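Local coordinates for HD-GYP domain-containing protein (Bdellovibrio bacteriovorus, PDB 3TM8) that binds two iron ions and is an unconventional member of the HD-GYP class of cyclic-di-GMP phosphodiesterases, probably acting as a hydrolase, at residues K103-R108 and L154-N159; E94-D99 and A109-G114; T30-Q35 and S115-A120; G141-F146 and L177-A182; V172-L177 and A286-I291. All coordinates share one frame; numbering follows the deposited sequence.

Interaction 1 (K103-R108 and L154-N159)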
# COMPACT_ATOMS: atom_id res chain seq x y z
N LYS A 103 19.95 -12.59 3.58
CA LYS A 103 19.92 -11.42 2.70
C LYS A 103 19.61 -10.17 3.52
O LYS A 103 18.81 -10.22 4.45
CB LYS A 103 18.85 -11.60 1.64
CG LYS A 103 19.07 -10.79 0.37
CD LYS A 103 19.98 -11.56 -0.58
CE LYS A 103 19.41 -12.94 -0.88
NZ LYS A 103 20.41 -13.85 -1.50
N ASP A 104 20.23 -9.04 3.15
CA ASP A 104 19.97 -7.77 3.82
C ASP A 104 18.48 -7.50 3.90
O ASP A 104 17.77 -7.57 2.90
CB ASP A 104 20.67 -6.63 3.06
CG ASP A 104 20.02 -5.28 3.29
OD1 ASP A 104 19.64 -4.64 2.29
OD2 ASP A 104 19.89 -4.84 4.46
N ILE A 105 18.01 -7.17 5.11
CA ILE A 105 16.59 -6.97 5.33
C ILE A 105 16.03 -5.83 4.49
O ILE A 105 14.88 -5.88 4.05
CB ILE A 105 16.27 -6.77 6.85
CG1 ILE A 105 14.75 -6.84 7.10
CG2 ILE A 105 16.86 -5.46 7.36
CD1 ILE A 105 14.13 -8.19 6.79
N GLN A 106 16.83 -4.80 4.24
CA GLN A 106 16.33 -3.69 3.42
C GLN A 106 16.04 -4.14 2.00
O GLN A 106 15.05 -3.71 1.39
CB GLN A 106 17.28 -2.49 3.41
CG GLN A 106 16.67 -1.26 2.73
CD GLN A 106 15.47 -0.75 3.50
OE1 GLN A 106 15.60 -0.36 4.66
NE2 GLN A 106 14.29 -0.81 2.89
N THR A 107 16.89 -5.00 1.46
CA THR A 107 16.68 -5.50 0.11
C THR A 107 15.45 -6.40 0.06
O THR A 107 14.65 -6.32 -0.87
CB THR A 107 17.94 -6.20 -0.42
OG1 THR A 107 19.02 -5.26 -0.40
CG2 THR A 107 17.72 -6.68 -1.85
N ARG A 108 15.30 -7.26 1.06
CA ARG A 108 14.10 -8.09 1.15
C ARG A 108 12.84 -7.23 1.22
O ARG A 108 11.86 -7.48 0.52
CB ARG A 108 14.18 -9.01 2.36
CG ARG A 108 15.37 -9.97 2.34
CD ARG A 108 15.38 -10.90 3.54
NE ARG A 108 14.14 -11.66 3.59
CZ ARG A 108 13.64 -12.21 4.69
NH1 ARG A 108 14.28 -12.11 5.85
NH2 ARG A 108 12.48 -12.86 4.63
N LEU A 154 9.42 -4.36 9.66
CA LEU A 154 8.58 -3.17 9.66
C LEU A 154 9.42 -1.91 9.48
O LEU A 154 9.07 -1.03 8.69
CB LEU A 154 7.72 -3.07 10.93
CG LEU A 154 6.82 -1.82 10.94
CD1 LEU A 154 5.49 -2.12 11.59
CD2 LEU A 154 7.51 -0.62 11.59
N SER A 155 10.54 -1.83 10.19
CA SER A 155 11.39 -0.65 10.08
C SER A 155 11.94 -0.50 8.66
O SER A 155 11.99 0.62 8.12
CB SER A 155 12.53 -0.70 11.11
OG SER A 155 13.33 -1.85 10.94
N ALA A 156 12.34 -1.61 8.04
CA ALA A 156 12.84 -1.55 6.68
C ALA A 156 11.77 -1.09 5.69
O ALA A 156 12.04 -0.29 4.80
CB ALA A 156 13.39 -2.91 6.27
N VAL A 157 10.55 -1.60 5.85
CA VAL A 157 9.47 -1.17 4.97
C VAL A 157 9.17 0.31 5.17
O VAL A 157 8.96 1.05 4.20
CB VAL A 157 8.20 -2.03 5.16
CG1 VAL A 157 7.01 -1.40 4.43
CG2 VAL A 157 8.46 -3.46 4.66
N MET A 158 9.19 0.76 6.42
CA MET A 158 8.91 2.16 6.72
C MET A 158 10.01 3.10 6.22
O MET A 158 9.81 4.31 6.18
CB MET A 158 8.61 2.35 8.21
CG MET A 158 7.33 1.64 8.67
SD MET A 158 5.80 2.17 7.84
CE MET A 158 5.64 3.86 8.40
N ASN A 159 11.16 2.55 5.83
CA ASN A 159 12.23 3.32 5.21
C ASN A 159 11.96 3.65 3.75
O ASN A 159 12.66 4.47 3.15
CB ASN A 159 13.56 2.56 5.26
CG ASN A 159 14.22 2.62 6.61
OD1 ASN A 159 14.01 3.55 7.39
ND2 ASN A 159 15.04 1.62 6.90
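Gln106, in the first turn of helix 105-125, and Ala156, in the short helix 153-158, mark the closest backbone approach, with their CA atoms 5.2 Å apart. Gln106 carries the polar part of the contact. Its CG lies opposite the backbone N (chi1 -172°) and the chain then bends at chi2, which swings the carboxamide over to the other helix. There Gln106 NE2 donates to Ala156 O at 3.0 Å, with the acceptor close to the glutamine amide plane but the donor standing above the plane of the alanine carbonyl. The backbone N of Asn159 meets Ala156 O from the opposite face, and two donors therefore grip this carbonyl. At the other end of the amide, Gln106 OE1 accepts from Asn159 ND2 at 3.0 Å in a nearly straight bond (169°), the two amide planes being turned 44° apart. Beside this pair, Ala156 CB packs 4.2 Å from Ile105 CG1. Asp104 N-caps the helix that bears Gln106, taking Gln106 N on OD2 and Thr107 N on OD1. Since Gln106 NE2 also bonds Asp110 OD1, both ends of the carboxamide are engaged, which defines its flip and limits its rotation.

Interaction 2 (E94-D99 and A109-G114)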
# COMPACT_ATOMS: atom_id res chain seq x y z
N GLU A 94 10.49 -15.15 -4.48
CA GLU A 94 10.88 -16.36 -3.76
C GLU A 94 12.06 -16.09 -2.85
O GLU A 94 12.07 -16.51 -1.68
CB GLU A 94 11.20 -17.48 -4.75
CG GLU A 94 9.97 -18.01 -5.46
CD GLU A 94 10.29 -19.06 -6.52
OE1 GLU A 94 11.48 -19.32 -6.79
OE2 GLU A 94 9.33 -19.62 -7.08
N THR A 95 13.07 -15.40 -3.37
CA THR A 95 14.25 -15.11 -2.57
C THR A 95 13.92 -14.16 -1.41
O THR A 95 14.37 -14.38 -0.30
CB THR A 95 15.43 -14.58 -3.43
OG1 THR A 95 15.08 -13.33 -4.04
CG2 THR A 95 15.75 -15.56 -4.53
N ALA A 96 13.12 -13.13 -1.66
CA ALA A 96 12.80 -12.14 -0.63
C ALA A 96 12.01 -12.70 0.55
O ALA A 96 12.28 -12.36 1.70
CB ALA A 96 12.05 -10.97 -1.24
N TYR A 97 11.01 -13.54 0.28
CA TYR A 97 10.22 -14.11 1.37
C TYR A 97 10.97 -15.19 2.16
O TYR A 97 10.59 -15.52 3.28
CB TYR A 97 8.91 -14.68 0.85
CG TYR A 97 7.85 -13.65 0.51
CD1 TYR A 97 7.25 -12.89 1.51
CD2 TYR A 97 7.42 -13.47 -0.80
CE1 TYR A 97 6.26 -11.96 1.20
CE2 TYR A 97 6.44 -12.55 -1.11
CZ TYR A 97 5.86 -11.80 -0.11
OH TYR A 97 4.88 -10.86 -0.39
N ASP A 98 12.03 -15.75 1.58
CA ASP A 98 12.83 -16.80 2.21
C ASP A 98 13.58 -16.27 3.44
O ASP A 98 14.47 -15.43 3.31
CB ASP A 98 13.81 -17.33 1.17
CG ASP A 98 14.61 -18.54 1.65
OD1 ASP A 98 14.54 -18.89 2.84
OD2 ASP A 98 15.32 -19.12 0.81
N ASP A 99 13.23 -16.76 4.62
CA ASP A 99 13.87 -16.30 5.86
C ASP A 99 15.23 -16.94 6.13
O ASP A 99 15.87 -16.61 7.13
CB ASP A 99 12.95 -16.55 7.06
CG ASP A 99 11.74 -15.62 7.10
OD1 ASP A 99 11.87 -14.43 6.77
OD2 ASP A 99 10.66 -16.09 7.50
N ALA A 109 12.87 -6.20 2.07
CA ALA A 109 11.75 -5.28 2.22
C ALA A 109 11.48 -4.51 0.94
O ALA A 109 10.32 -4.32 0.57
CB ALA A 109 12.00 -4.33 3.38
N ASP A 110 12.53 -4.06 0.25
CA ASP A 110 12.35 -3.36 -1.03
C ASP A 110 11.54 -4.23 -1.98
O ASP A 110 10.59 -3.78 -2.62
CB ASP A 110 13.69 -3.04 -1.69
CG ASP A 110 14.43 -1.86 -1.07
OD1 ASP A 110 13.89 -1.21 -0.15
OD2 ASP A 110 15.56 -1.58 -1.53
N ILE A 111 11.94 -5.50 -2.10
CA ILE A 111 11.25 -6.40 -3.01
C ILE A 111 9.81 -6.65 -2.56
O ILE A 111 8.88 -6.56 -3.34
CB ILE A 111 12.01 -7.73 -3.16
CG1 ILE A 111 13.35 -7.49 -3.86
CG2 ILE A 111 11.15 -8.74 -3.92
CD1 ILE A 111 14.31 -8.65 -3.72
N ILE A 112 9.64 -6.98 -1.28
CA ILE A 112 8.31 -7.37 -0.80
C ILE A 112 7.33 -6.18 -0.80
O ILE A 112 6.18 -6.33 -1.21
CB ILE A 112 8.40 -8.04 0.57
CG1 ILE A 112 9.10 -9.39 0.41
CG2 ILE A 112 7.02 -8.22 1.17
CD1 ILE A 112 9.60 -9.98 1.70
N GLN A 113 7.78 -5.01 -0.36
CA GLN A 113 6.93 -3.82 -0.41
C GLN A 113 6.43 -3.58 -1.83
O GLN A 113 5.25 -3.30 -2.06
CB GLN A 113 7.70 -2.59 0.11
CG GLN A 113 6.87 -1.31 0.30
CD GLN A 113 6.58 -0.57 -0.98
OE1 GLN A 113 7.29 -0.69 -1.97
NE2 GLN A 113 5.54 0.25 -0.94
N GLY A 114 7.33 -3.73 -2.80
CA GLY A 114 6.96 -3.46 -4.18
C GLY A 114 6.05 -4.52 -4.76
O GLY A 114 5.18 -4.25 -5.60
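The ring of Tyr97 has the side chain of Ile112 laid over one face: Ile112 CG1 sits 4.0 Å from the ring centroid and 15° off the normal, a CH-pi contact. Lys142 comes to the opposite face in a cation-pi interaction, and at the phenolic end Tyr97 OH is hydrogen-bonded to Gln116 NE2, so that both faces and the hydroxyl all have partners. The isoleucine straddles one side of the ring. Its CD1 lies 3.7 Å from Tyr97 CD1, while its other branch, CG2, reaches the hydroxyl end, 3.7 Å from Tyr97 OH. With CG1 opposite the carbonyl carbon (chi1 -68°), both branches of Ile112 lie along the ring. Next to the aromatic, the methyl of Ala96 fits between two consecutive isoleucines, with Ala96 CB 3.6 Å from Ile111 CG2 and 3.7 Å from Ile112 CG1. The small side chain lets the backbones approach to 6.4 Å between the CA atoms of Ala96 and Ile111. Ala96 O, which also touches Ile112 CD1, accepts a hydrogen bond from Arg108 NE, and Arg108 forms a salt bridge with Asp99. Apolar contact between helices 82-97 and 105-125, with Arg108, on the second helix, tying the connection through Asp99, is the packing of two consecutive helices across a short connection, in a largely helical protein and away from the iron site.

Interaction 3 (T30-Q35 and S115-A120). With DMS (dimethyl sulfoxide), chain G.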
# COMPACT_ATOMS: atom_id res chain seq x y z
N THR A 30 7.75 -3.56 -9.30
CA THR A 30 8.34 -4.89 -9.42
C THR A 30 9.84 -4.87 -9.71
O THR A 30 10.46 -5.92 -9.81
CB THR A 30 7.64 -5.76 -10.49
OG1 THR A 30 7.84 -5.20 -11.79
CG2 THR A 30 6.15 -5.91 -10.20
N LEU A 31 10.42 -3.68 -9.89
CA LEU A 31 11.85 -3.55 -10.18
C LEU A 31 12.57 -3.15 -8.90
O LEU A 31 12.62 -1.97 -8.55
CB LEU A 31 12.09 -2.53 -11.30
CG LEU A 31 11.41 -2.92 -12.62
CD1 LEU A 31 11.52 -1.76 -13.62
CD2 LEU A 31 12.00 -4.21 -13.21
N ARG A 32 13.08 -4.14 -8.18
CA ARG A 32 13.61 -3.92 -6.85
C ARG A 32 14.75 -4.89 -6.58
O ARG A 32 14.83 -5.94 -7.21
CB ARG A 32 12.53 -4.14 -5.77
CG ARG A 32 11.33 -3.19 -5.83
CD ARG A 32 11.67 -1.77 -5.35
NE ARG A 32 10.53 -0.86 -5.49
CZ ARG A 32 9.60 -0.65 -4.56
NH1 ARG A 32 9.68 -1.25 -3.38
NH2 ARG A 32 8.60 0.18 -4.80
N GLY A 33 15.61 -4.53 -5.63
CA GLY A 33 16.63 -5.45 -5.17
C GLY A 33 17.82 -5.57 -6.09
O GLY A 33 17.92 -4.88 -7.11
N ASP A 34 18.71 -6.48 -5.73
CA ASP A 34 20.02 -6.60 -6.37
C ASP A 34 20.09 -7.56 -7.56
O ASP A 34 21.14 -7.66 -8.20
CB ASP A 34 21.10 -6.95 -5.33
CG ASP A 34 20.85 -8.29 -4.64
OD1 ASP A 34 19.68 -8.69 -4.46
OD2 ASP A 34 21.84 -8.94 -4.26
N GLN A 35 19.00 -8.24 -7.89
CA GLN A 35 19.02 -9.13 -9.05
C GLN A 35 19.21 -8.32 -10.33
O GLN A 35 18.53 -7.33 -10.54
CB GLN A 35 17.76 -9.99 -9.16
CG GLN A 35 17.84 -10.97 -10.33
CD GLN A 35 16.58 -11.78 -10.59
OE1 GLN A 35 16.52 -12.52 -11.58
NE2 GLN A 35 15.57 -11.64 -9.73
N SER A 115 6.24 -5.76 -4.32
CA SER A 115 5.38 -6.85 -4.74
C SER A 115 3.96 -6.67 -4.19
O SER A 115 2.98 -6.86 -4.92
CB SER A 115 5.97 -8.19 -4.29
OG SER A 115 5.15 -9.26 -4.73
N GLN A 116 3.84 -6.30 -2.91
CA GLN A 116 2.53 -6.00 -2.34
C GLN A 116 1.85 -4.89 -3.12
O GLN A 116 0.65 -4.96 -3.42
CB GLN A 116 2.65 -5.60 -0.87
CG GLN A 116 3.16 -6.69 0.06
CD GLN A 116 2.19 -7.85 0.21
OE1 GLN A 116 0.99 -7.66 0.43
NE2 GLN A 116 2.71 -9.07 0.09
N GLN A 117 2.61 -3.86 -3.47
CA GLN A 117 2.05 -2.74 -4.22
C GLN A 117 1.55 -3.22 -5.57
O GLN A 117 0.47 -2.85 -6.02
CB GLN A 117 3.09 -1.65 -4.38
CG GLN A 117 2.57 -0.39 -5.02
CD GLN A 117 3.63 0.68 -5.13
OE1 GLN A 117 4.62 0.68 -4.38
NE2 GLN A 117 3.46 1.58 -6.08
N ASN A 118 2.36 -4.06 -6.22
CA ASN A 118 1.99 -4.64 -7.51
C ASN A 118 0.69 -5.43 -7.43
O ASN A 118 -0.18 -5.31 -8.30
CB ASN A 118 3.14 -5.51 -8.02
CG ASN A 118 2.87 -6.13 -9.38
OD1 ASN A 118 2.59 -5.44 -10.36
ND2 ASN A 118 3.04 -7.44 -9.45
N ASN A 119 0.56 -6.23 -6.37
CA ASN A 119 -0.62 -7.06 -6.21
C ASN A 119 -1.87 -6.21 -6.04
O ASN A 119 -2.94 -6.53 -6.56
CB ASN A 119 -0.48 -7.98 -5.00
CG ASN A 119 0.70 -8.94 -5.10
OD1 ASN A 119 1.22 -9.21 -6.19
ND2 ASN A 119 1.13 -9.46 -3.97
N ALA A 120 -1.74 -5.11 -5.30
CA ALA A 120 -2.86 -4.20 -5.09
C ALA A 120 -3.26 -3.52 -6.39
O ALA A 120 -4.45 -3.43 -6.71
CB ALA A 120 -2.49 -3.15 -4.07
S DMS G . 9.18 2.76 -7.86
O DMS G . 8.00 1.57 -7.23
C1 DMS G . 8.37 4.37 -7.69
C2 DMS G . 10.56 2.99 -6.72
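Thr30 sets its methyl squarely over the flat amide of Asn118. Thr30 CG2 is 3.4 Å from Asn118 CG and nearly as close to both amide heteroatoms, 3.5 Å from Asn118 ND2 and 3.6 Å from Asn118 OD1, as expected for a group above the face rather than at its rim. In the threonine, OG1 takes the position between backbone N and carbonyl carbon (chi1 65°) and turns away to hydrogen-bond with Arg27 O and Tyr85 OH, leaving CG2 to meet the helix. Asn118 OD1 is itself bonded to Arg27 NH1, so one arginine serves both sides of this contact through its backbone and side chain. Further along the loop, Arg32 bends at chi2 to bring its guanidinium near the extended side chain of Gln117. The approach is oblique and long, 4.0 Å from Arg32 NH2 to Gln117 OE1. The guanidinium is fixed instead by helix 105-125 one to two turns earlier, where Arg32 NH1 bonds both Asp110 O and Gln113 OE1. Arg32 NH2 donates along its plane to the oxygen of a dimethyl sulfoxide molecule, probably from the crystallisation liquor, at 2.9 Å and 166°. Gln117 lies about 13 Å from a bound iron, measured from its side chain. The contact is plain packing of the loop after strand 23-27 onto the long helix 105-125.

Interaction 4 (G141-F146 and L177-A182)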
# COMPACT_ATOMS: atom_id res chain seq x y z
N GLY A 141 -1.21 -12.70 3.40
CA GLY A 141 -0.83 -13.64 4.44
C GLY A 141 0.67 -13.80 4.53
O GLY A 141 1.24 -13.83 5.62
N LYS A 142 1.33 -13.90 3.38
CA LYS A 142 2.79 -14.00 3.37
C LYS A 142 3.41 -12.74 3.97
O LYS A 142 4.42 -12.81 4.66
CB LYS A 142 3.32 -14.23 1.96
CG LYS A 142 2.88 -15.56 1.36
CD LYS A 142 3.28 -15.69 -0.10
CE LYS A 142 4.79 -15.61 -0.29
NZ LYS A 142 5.50 -16.82 0.20
N TYR A 143 2.79 -11.60 3.71
CA TYR A 143 3.27 -10.32 4.23
C TYR A 143 3.15 -10.26 5.75
O TYR A 143 4.09 -9.84 6.44
CB TYR A 143 2.52 -9.16 3.56
CG TYR A 143 3.17 -7.83 3.84
CD1 TYR A 143 4.51 -7.60 3.54
CD2 TYR A 143 2.44 -6.78 4.40
CE1 TYR A 143 5.11 -6.40 3.80
CE2 TYR A 143 3.04 -5.56 4.66
CZ TYR A 143 4.37 -5.38 4.36
OH TYR A 143 5.01 -4.19 4.60
N VAL A 144 2.01 -10.68 6.28
CA VAL A 144 1.86 -10.74 7.74
C VAL A 144 3.01 -11.57 8.32
O VAL A 144 3.66 -11.17 9.30
CB VAL A 144 0.51 -11.36 8.18
CG1 VAL A 144 0.50 -11.62 9.70
CG2 VAL A 144 -0.64 -10.45 7.78
N ASN A 145 3.28 -12.73 7.72
CA ASN A 145 4.33 -13.58 8.23
C ASN A 145 5.71 -12.93 8.15
O ASN A 145 6.52 -13.08 9.06
CB ASN A 145 4.33 -14.95 7.54
CG ASN A 145 5.37 -15.87 8.12
OD1 ASN A 145 5.35 -16.17 9.31
ND2 ASN A 145 6.29 -16.34 7.28
N PHE A 146 5.97 -12.22 7.06
CA PHE A 146 7.23 -11.51 6.90
C PHE A 146 7.42 -10.47 8.01
O PHE A 146 8.48 -10.41 8.65
CB PHE A 146 7.28 -10.86 5.52
CG PHE A 146 8.46 -9.93 5.30
CD1 PHE A 146 9.76 -10.42 5.26
CD2 PHE A 146 8.26 -8.57 5.12
CE1 PHE A 146 10.84 -9.57 5.05
CE2 PHE A 146 9.33 -7.71 4.91
CZ PHE A 146 10.63 -8.21 4.87
N LEU A 177 1.42 -0.69 9.16
CA LEU A 177 1.06 -0.11 10.45
C LEU A 177 -0.09 -0.89 11.06
O LEU A 177 -0.13 -1.09 12.27
CB LEU A 177 0.67 1.35 10.28
CG LEU A 177 1.75 2.32 9.80
CD1 LEU A 177 1.13 3.68 9.49
CD2 LEU A 177 2.86 2.46 10.84
N SER A 178 -1.02 -1.36 10.23
CA SER A 178 -2.15 -2.13 10.74
C SER A 178 -1.73 -3.47 11.35
O SER A 178 -2.26 -3.89 12.39
CB SER A 178 -3.21 -2.34 9.66
OG SER A 178 -3.81 -1.11 9.26
N ILE A 179 -0.80 -4.16 10.70
CA ILE A 179 -0.29 -5.42 11.25
C ILE A 179 0.36 -5.18 12.61
O ILE A 179 0.09 -5.89 13.59
CB ILE A 179 0.76 -6.08 10.31
CG1 ILE A 179 0.09 -6.60 9.04
CG2 ILE A 179 1.51 -7.21 11.04
CD1 ILE A 179 1.05 -6.83 7.88
N ALA A 180 1.19 -4.15 12.69
CA ALA A 180 1.86 -3.82 13.94
C ALA A 180 0.86 -3.42 15.02
O ALA A 180 1.00 -3.81 16.18
CB ALA A 180 2.90 -2.73 13.74
N LEU A 181 -0.16 -2.64 14.65
CA LEU A 181 -1.18 -2.22 15.60
C LEU A 181 -1.97 -3.42 16.11
O LEU A 181 -2.25 -3.55 17.31
CB LEU A 181 -2.11 -1.18 14.96
CG LEU A 181 -3.28 -0.68 15.81
CD1 LEU A 181 -2.81 -0.13 17.14
CD2 LEU A 181 -4.02 0.38 15.03
N ALA A 182 -2.33 -4.33 15.21
CA ALA A 182 -3.05 -5.54 15.58
C ALA A 182 -2.26 -6.34 16.61
O ALA A 182 -2.83 -6.83 17.60
CB ALA A 182 -3.33 -6.38 14.34
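Ile179 CD1 rests against two consecutive residues of helix 130-149. The methyl lies 3.7 Å from Tyr143 CD2 and 4.0 Å from Tyr143 CE2, meeting that side of the ring obliquely. It is also 4.0 Å from Val144 CG2, with Ile179 CG1 close behind at 4.1 Å from the same atom. In Ile179, CG1 stands opposite the carbonyl carbon (chi1 -70°) and CD1 continues outward in an extended chain, and this longer branch makes the side-chain contacts. The backbones come nearest at Val144 and Ile179, with 6.7 Å between their CA atoms. This is plain apolar helix-to-helix packing: it joins helix 130-149 to helix 167-185, which belongs to the HD domain and carries the iron ligand His170 near its start. The tyrosine is placed from its far end, since Tyr143 OH hydrogen-bonds Thr176 OG1 one turn before Ile179. Its ring also packs against Ile112 and Gln116 of helix 105-125, and Val157 lies against the hydroxyl. Around the aliphatic half, Thr197 of helix 190-202 touches both Val144 and Ile179, and Thr193 lies against Val144.

Interaction 5 (V172-L177 and A286-I291). With PO4 (phosphate ion), chain C; DMS (dimethyl sulfoxide), chain F.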
# COMPACT_ATOMS: atom_id res chain seq x y z
N VAL A 172 0.13 -0.22 1.08
CA VAL A 172 1.11 -1.09 1.73
C VAL A 172 1.54 -0.51 3.09
O VAL A 172 1.62 -1.23 4.09
CB VAL A 172 2.35 -1.35 0.83
CG1 VAL A 172 3.31 -2.29 1.54
CG2 VAL A 172 1.93 -1.92 -0.53
N THR A 173 1.77 0.79 3.13
CA THR A 173 2.18 1.42 4.38
C THR A 173 1.11 1.28 5.45
O THR A 173 1.41 0.91 6.58
CB THR A 173 2.51 2.90 4.16
OG1 THR A 173 3.68 2.97 3.34
CG2 THR A 173 2.81 3.58 5.49
N VAL A 174 -0.14 1.55 5.08
CA VAL A 174 -1.24 1.43 6.02
C VAL A 174 -1.38 -0.03 6.48
O VAL A 174 -1.63 -0.29 7.65
CB VAL A 174 -2.54 2.03 5.44
CG1 VAL A 174 -3.74 1.71 6.32
CG2 VAL A 174 -2.39 3.53 5.29
N SER A 175 -1.17 -0.99 5.58
CA SER A 175 -1.25 -2.39 5.98
C SER A 175 -0.15 -2.77 6.97
O SER A 175 -0.37 -3.57 7.88
CB SER A 175 -1.23 -3.31 4.76
OG SER A 175 0.09 -3.57 4.31
N THR A 176 1.03 -2.18 6.79
CA THR A 176 2.17 -2.45 7.65
C THR A 176 1.90 -1.93 9.07
O THR A 176 2.10 -2.65 10.06
CB THR A 176 3.44 -1.79 7.08
OG1 THR A 176 3.62 -2.18 5.71
CG2 THR A 176 4.68 -2.20 7.86
N LEU A 177 1.42 -0.69 9.16
CA LEU A 177 1.06 -0.11 10.45
C LEU A 177 -0.09 -0.89 11.06
O LEU A 177 -0.13 -1.09 12.27
CB LEU A 177 0.67 1.35 10.28
CG LEU A 177 1.75 2.32 9.80
CD1 LEU A 177 1.13 3.68 9.49
CD2 LEU A 177 2.86 2.46 10.84
N ALA A 286 -5.13 7.37 9.21
CA ALA A 286 -5.11 8.76 9.61
C ALA A 286 -3.67 9.18 9.88
O ALA A 286 -3.26 10.30 9.54
CB ALA A 286 -5.97 8.98 10.84
N MET A 287 -2.89 8.28 10.48
CA MET A 287 -1.48 8.57 10.74
C MET A 287 -0.67 8.70 9.44
O MET A 287 0.09 9.66 9.29
CB MET A 287 -0.88 7.54 11.72
CG MET A 287 -1.49 7.63 13.12
SD MET A 287 -0.95 9.06 14.10
CE MET A 287 0.61 8.43 14.72
N ASP A 288 -0.82 7.78 8.49
CA ASP A 288 -0.05 7.91 7.26
C ASP A 288 -0.52 9.07 6.40
O ASP A 288 0.29 9.68 5.70
CB ASP A 288 -0.02 6.63 6.41
CG ASP A 288 1.00 6.73 5.29
OD1 ASP A 288 2.16 7.10 5.59
OD2 ASP A 288 0.67 6.46 4.12
N ARG A 289 -1.81 9.40 6.44
CA ARG A 289 -2.25 10.59 5.70
C ARG A 289 -1.48 11.81 6.22
O ARG A 289 -0.98 12.60 5.43
CB ARG A 289 -3.76 10.82 5.74
CG ARG A 289 -4.14 12.30 5.57
CD ARG A 289 -5.57 12.50 5.06
NE ARG A 289 -5.65 12.32 3.61
CZ ARG A 289 -5.25 13.22 2.71
NH1 ARG A 289 -4.72 14.37 3.10
NH2 ARG A 289 -5.37 12.94 1.42
N LEU A 290 -1.39 11.96 7.54
CA LEU A 290 -0.67 13.10 8.09
C LEU A 290 0.78 13.11 7.63
O LEU A 290 1.30 14.13 7.19
CB LEU A 290 -0.73 13.13 9.63
CG LEU A 290 -2.11 13.42 10.21
CD1 LEU A 290 -2.03 13.53 11.74
CD2 LEU A 290 -2.71 14.68 9.60
N ILE A 291 1.42 11.95 7.73
CA ILE A 291 2.85 11.87 7.47
C ILE A 291 3.18 11.97 5.98
O ILE A 291 4.07 12.73 5.58
CB ILE A 291 3.42 10.58 8.08
CG1 ILE A 291 3.34 10.67 9.61
CG2 ILE A 291 4.85 10.36 7.61
CD1 ILE A 291 3.48 9.33 10.31
P PO4 C . -7.01 9.16 2.40
O1 PO4 C . -6.66 10.49 1.79
O2 PO4 C . -5.80 8.27 2.54
O3 PO4 C . -7.52 9.35 3.85
O4 PO4 C . -8.15 8.52 1.63
S DMS F . 6.26 5.71 3.75
O DMS F . 4.92 5.17 2.74
C1 DMS F . 5.57 6.54 5.20
C2 DMS F . 6.93 4.25 4.56
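One side of the two-iron site lies here, where helix 167-185 and helix 276-293 meet around Asp288. Their short segments pass 9.8 Å apart at 132°, and Asp288 points from one across to the other. Thr173 CG2 lies 3.6 Å from both Asp288 CG and Asp288 OD1, with the two side chains crossing at about a right angle. Lower on the aspartate, Asp288 CB packs 4.1 Å from Val174 CG2, while Leu177 CD1 is a looser neighbour. The carboxylate takes its polar partners elsewhere: Asp288 OD2 bonds His170 ND1 and Asp288 OD1 bonds Thr292 OG1. His170 is a ligand of one iron, which makes Asp288 a second-shell residue that probably orients the imidazole and may strengthen it as a donor to the metal. Thr173 OG1, set opposite its carbonyl carbon (chi1 -67°), hydrogen-bonds the oxygen of a dimethyl sulfoxide at 2.6 Å, a molecule probably, like the phosphate, from the crystallisation liquor. On another side of helix 276-293, Arg289 NE and Arg289 NH2 both donate to phosphate O1, each at 2.8 Å, with the anion at the guanidinium edge. His207, Trp229 and the iron ligand Asn285 also hydrogen-bond this ion. A histidine ligand backed by a carboxylate, beside an anion pocket and two metals, fits a metal-dependent phosphodiesterase site of the HD family.

Overall arrangement
Helix 105-125 runs through interactions 1, 2 and 3: Arg108 joins the first two through Asp99 and Ala96 O, while interaction 2 is nested inside the chain loop closed by interaction 3, and Arg32 bridges them. The centres of interactions 2 and 3 are about 8 Å apart. Helix 167-185 likewise serves interactions 4 and 5, which share Leu177 and are tied by the 2.7 Å contact of Tyr143 OH with Thr176 OG1. Val172 touches Gln113 and Gln116, bringing the two helices together. Interaction 5 lies at the metals, the side chain of Val174 being about 5 Å from an iron; interactions 1 and 2 lie away from the site.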